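PDB 2OGJ: dihydroorotase, which works as a zinc-dependent esterase of the amidohydrolase family, removing the acetyl group from acetyl-(R)-mandelate and, less efficiently, from acetyl glycolate in vitro. Local coordinates for residues Q14-L19 with P56-R61; L18-K23 with S35-I40. All coordinates share one frame; numbering follows the deposited sequence.

Overall arrangement
Both interactions use strand 17-20 of a four-stranded mixed sheet at the edge of the chain, in the small beta domain that accompanies the TIM barrel. Interaction 1 joins it in parallel to strand 59-61, interaction 2 in antiparallel fashion to strand 36-40, so L18 and L19 are paired on both sides; interaction 2 continues past the corner at N21 into strand 22-24 of the neighbouring sheet. Their centres are about 11 Å apart. Two probable hydrogen bonds tie them together: I17 O to I40 N (2.6 Å) and R61 O to T20 N (2.9 Å). The zinc ligands, among them H77, H79 and D291, lie in the barrel, and neither contact reaches them.

Interaction 1 (Q14-L19 with P56-R61)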
# COMPACT_ATOMS: atom_id res chain seq x y z
N GLN A 14 32.51 9.50 49.61
CA GLN A 14 32.25 10.77 48.86
C GLN A 14 32.39 11.99 49.77
O GLN A 14 31.64 12.16 50.73
CB GLN A 14 30.84 10.73 48.25
CG GLN A 14 30.63 9.64 47.20
CD GLN A 14 30.77 8.24 47.77
OE1 GLN A 14 30.03 7.84 48.67
NE2 GLN A 14 31.72 7.48 47.25
N ALA A 15 33.37 12.84 49.48
CA ALA A 15 33.61 14.04 50.27
C ALA A 15 32.49 15.08 50.13
O ALA A 15 31.84 15.16 49.08
CB ALA A 15 34.96 14.67 49.88
N PRO A 16 32.25 15.88 51.18
CA PRO A 16 31.21 16.91 51.14
C PRO A 16 31.65 18.12 50.31
O PRO A 16 32.82 18.30 50.00
CB PRO A 16 31.03 17.26 52.62
CG PRO A 16 32.39 17.06 53.17
CD PRO A 16 32.81 15.75 52.54
N ILE A 17 30.69 18.95 49.92
CA ILE A 17 31.00 20.11 49.12
C ILE A 17 30.37 21.33 49.72
O ILE A 17 29.30 21.27 50.32
CB ILE A 17 30.44 20.02 47.69
CG1 ILE A 17 30.87 18.73 47.00
CG2 ILE A 17 30.91 21.21 46.89
CD1 ILE A 17 30.31 18.61 45.59
N LEU A 18 31.05 22.46 49.54
CA LEU A 18 30.53 23.71 50.03
C LEU A 18 30.51 24.69 48.87
O LEU A 18 31.55 25.12 48.39
CB LEU A 18 31.40 24.23 51.17
CG LEU A 18 30.98 25.63 51.63
CD1 LEU A 18 29.58 25.57 52.19
CD2 LEU A 18 31.96 26.17 52.66
N LEU A 19 29.31 24.99 48.40
CA LEU A 19 29.14 25.95 47.33
C LEU A 19 28.94 27.27 48.04
O LEU A 19 28.01 27.42 48.82
CB LEU A 19 27.89 25.65 46.49
CG LEU A 19 27.92 24.44 45.57
CD1 LEU A 19 28.15 23.17 46.38
CD2 LEU A 19 26.61 24.35 44.82
N PRO A 56 34.33 20.98 57.24
CA PRO A 56 35.50 20.16 57.59
C PRO A 56 36.67 20.31 56.60
O PRO A 56 37.25 21.39 56.46
CB PRO A 56 34.94 18.73 57.57
CG PRO A 56 33.47 18.92 57.86
CD PRO A 56 33.15 20.13 57.02
N ALA A 57 37.01 19.20 55.96
CA ALA A 57 38.07 19.16 54.94
C ALA A 57 37.31 18.77 53.68
O ALA A 57 37.12 17.58 53.39
CB ALA A 57 39.10 18.11 55.29
N ASP A 58 36.86 19.78 52.93
CA ASP A 58 36.06 19.53 51.73
C ASP A 58 36.19 20.56 50.60
O ASP A 58 36.49 21.73 50.84
CB ASP A 58 34.60 19.44 52.14
CG ASP A 58 34.19 20.55 53.09
OD1 ASP A 58 34.47 20.43 54.30
OD2 ASP A 58 33.60 21.55 52.61
N THR A 59 35.94 20.11 49.37
CA THR A 59 36.02 20.96 48.18
C THR A 59 35.19 22.21 48.38
O THR A 59 33.98 22.15 48.59
CB THR A 59 35.47 20.24 46.90
OG1 THR A 59 36.21 19.04 46.65
CG2 THR A 59 35.60 21.14 45.68
N GLN A 60 35.85 23.36 48.32
CA GLN A 60 35.14 24.62 48.45
C GLN A 60 35.15 25.27 47.07
O GLN A 60 36.21 25.37 46.44
CB GLN A 60 35.79 25.52 49.52
CG GLN A 60 35.72 24.92 50.94
CD GLN A 60 35.94 25.94 52.06
OE1 GLN A 60 35.80 25.62 53.25
NE2 GLN A 60 36.29 27.17 51.69
N ARG A 61 33.98 25.67 46.59
CA ARG A 61 33.86 26.31 45.29
C ARG A 61 33.11 27.61 45.45
O ARG A 61 32.06 27.66 46.09
CB ARG A 61 33.09 25.42 44.32
CG ARG A 61 33.64 24.02 44.22
CD ARG A 61 33.03 23.27 43.05
NE ARG A 61 31.93 22.39 43.44
CZ ARG A 61 30.81 22.77 44.05
NH1 ARG A 61 30.62 24.05 44.36
NH2 ARG A 61 29.87 21.88 44.33
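L18 makes both backbone hydrogen bonds of this contact. Its N donates to T59 O over 3.1 Å, and its O accepts R61 N, also at 3.1 Å, with a nearly straight N-H...O angle of 175°. Because the two bonds go to the residues flanking Q60, the pattern is that of a parallel beta pair. Strands 17-19 and 59-61 run 11° apart, and 59-61 is an outermost strand, within this chain, of the mixed sheet in the small beta domain beside the TIM barrel. T20, just beyond the contact, extends the pairing through its bonds to R61 O.

The R61 side chain supplies the main packing. The R61 and L19 side chains lie side by side, pointing the same way, and the guanidinium end does the touching: the R61 chain bends at chi3, and L19 meets the edge of the flat group, with CB in the plane and 3.8 Å from R61 NH1. I17 also lies near the guanidinium, but the model is too close there for the detail to be trusted. Y379 adds a cation-pi contact to R61, and A386 of strand 385-388 touches both I17 and R61.

On the face carrying L18 and Q60 the two side chains lie side by side and point the same way. L18 CD2 comes to 3.9 Å from Q60 OE1.

Ahead of the strands, P16 and D58 cross at about a right angle, the CG corner of the proline ring lying 3.4 Å from D58 CB. With CG between its own N and carbonyl carbon (chi1 46°), D58 has OD2 3.8 Å from L18 CB.

Interaction 2 (L18-K23 with S35-I40); sequences LLTNVK and STDILI
L19 and I38 form a hydrogen-bonded antiparallel pair: L19 N gives its hydrogen to I38 O (2.8 Å), and I38 N returns one to L19 O (2.7 Å). Further along, V22 and T36 are joined in the same reciprocal way, V22 N reaching T36 O at 2.9 Å and T36 N reaching V22 O at 2.8 Å. L18 and L39 make the non-hydrogen-bonded pair at the opposite end.

Between the two bonded pairs the register slips by one residue. N21 and V22 both face T36, and N21 has left-handed helical backbone angles (phi 58°, psi 59°), a G1 beta bulge. Here the chain turns a corner, leaving the four-stranded sheet, and K23 bonds by its backbone to A67 and I69 in the neighbouring sheet.

Among polar side chains, D37 serves the bulge. Its OD2 takes N21 N at 3.1 Å in a nearly straight bond, met from well above the carboxylate plane, while OD1 lies beside the T20 methyl, CG2. The T20 hydroxyl is bonded instead to R61 O, and K23 NZ turns to Q33 O.

L18, with CG anti to its N (chi1 174°), has CD1 against the backbone carbonyl oxygen of I38. Apolar contacts fall on both faces. L19, V22 and I38 pack on I69 of strand 68-75; V22 CG2 meets I38 CD1 at 4.1 Å, and L19 CD1 crosses I40 at CG1. On the other face, L18 CB sits 4.0 Å from L39 CD1.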
# COMPACT_ATOMS: atom_id res chain seq x y z
N LEU A 18 31.05 22.46 49.54
CA LEU A 18 30.53 23.71 50.03
C LEU A 18 30.51 24.69 48.87
O LEU A 18 31.55 25.12 48.39
CB LEU A 18 31.40 24.23 51.17
CG LEU A 18 30.98 25.63 51.63
CD1 LEU A 18 29.58 25.57 52.19
CD2 LEU A 18 31.96 26.17 52.66
N LEU A 19 29.31 24.99 48.40
CA LEU A 19 29.14 25.95 47.33
C LEU A 19 28.94 27.27 48.04
O LEU A 19 28.01 27.42 48.82
CB LEU A 19 27.89 25.65 46.49
CG LEU A 19 27.92 24.44 45.57
CD1 LEU A 19 28.15 23.17 46.38
CD2 LEU A 19 26.61 24.35 44.82
N THR A 20 29.83 28.22 47.80
CA THR A 20 29.69 29.51 48.44
C THR A 20 29.31 30.56 47.41
O THR A 20 29.52 30.39 46.21
CB THR A 20 31.01 29.92 49.15
OG1 THR A 20 32.08 30.00 48.20
CG2 THR A 20 31.36 28.90 50.23
N ASN A 21 28.68 31.63 47.84
CA ASN A 21 28.32 32.80 47.07
C ASN A 21 27.45 32.42 45.89
O ASN A 21 27.75 32.84 44.71
CB ASN A 21 29.57 33.57 46.68
CG ASN A 21 30.57 33.61 47.82
OD1 ASN A 21 30.34 33.03 48.88
ND2 ASN A 21 31.69 34.30 47.61
N VAL A 22 26.29 31.80 46.10
CA VAL A 22 25.32 31.46 45.06
C VAL A 22 24.03 32.25 45.29
O VAL A 22 23.70 32.58 46.43
CB VAL A 22 24.97 29.94 45.07
CG1 VAL A 22 26.16 29.13 44.67
CG2 VAL A 22 24.50 29.52 46.45
N LYS A 23 23.32 32.54 44.21
CA LYS A 23 22.06 33.27 44.30
C LYS A 23 20.91 32.37 43.84
O LYS A 23 20.65 32.22 42.65
CB LYS A 23 22.14 34.56 43.46
CG LYS A 23 22.97 35.66 44.11
CD LYS A 23 22.97 36.95 43.29
CE LYS A 23 21.54 37.45 42.97
NZ LYS A 23 20.75 37.93 44.16
N SER A 35 22.17 36.16 48.10
CA SER A 35 23.32 35.26 48.13
C SER A 35 23.38 34.37 49.37
O SER A 35 23.04 34.80 50.47
CB SER A 35 24.61 36.06 48.02
OG SER A 35 25.73 35.20 48.05
N THR A 36 23.84 33.14 49.17
CA THR A 36 23.96 32.17 50.25
C THR A 36 25.06 31.18 49.96
O THR A 36 25.75 31.26 48.94
CB THR A 36 22.65 31.37 50.43
OG1 THR A 36 21.55 32.16 49.97
CG2 THR A 36 22.42 31.03 51.90
N ASP A 37 25.24 30.24 50.88
CA ASP A 37 26.23 29.18 50.73
C ASP A 37 25.47 27.88 50.99
O ASP A 37 24.54 27.86 51.81
CB ASP A 37 27.36 29.33 51.77
CG ASP A 37 28.16 30.63 51.63
OD1 ASP A 37 29.17 30.76 52.34
OD2 ASP A 37 27.79 31.52 50.83
N ILE A 38 25.82 26.81 50.29
CA ILE A 38 25.14 25.54 50.48
C ILE A 38 26.17 24.46 50.77
O ILE A 38 27.21 24.38 50.11
CB ILE A 38 24.33 25.13 49.22
CG1 ILE A 38 23.42 26.29 48.79
CG2 ILE A 38 23.46 23.91 49.51
CD1 ILE A 38 22.63 26.03 47.52
N LEU A 39 25.89 23.64 51.78
CA LEU A 39 26.78 22.56 52.16
C LEU A 39 26.18 21.19 51.79
O LEU A 39 25.09 20.83 52.26
CB LEU A 39 27.04 22.60 53.67
CG LEU A 39 27.99 21.52 54.18
CD1 LEU A 39 29.37 21.84 53.67
CD2 LEU A 39 28.00 21.47 55.69
N ILE A 40 26.88 20.45 50.94
CA ILE A 40 26.42 19.13 50.54
C ILE A 40 27.17 18.05 51.31
O ILE A 40 28.41 18.06 51.36
CB ILE A 40 26.66 18.86 49.04
CG1 ILE A 40 26.26 20.08 48.20
CG2 ILE A 40 25.87 17.63 48.62
CD1 ILE A 40 24.81 20.44 48.27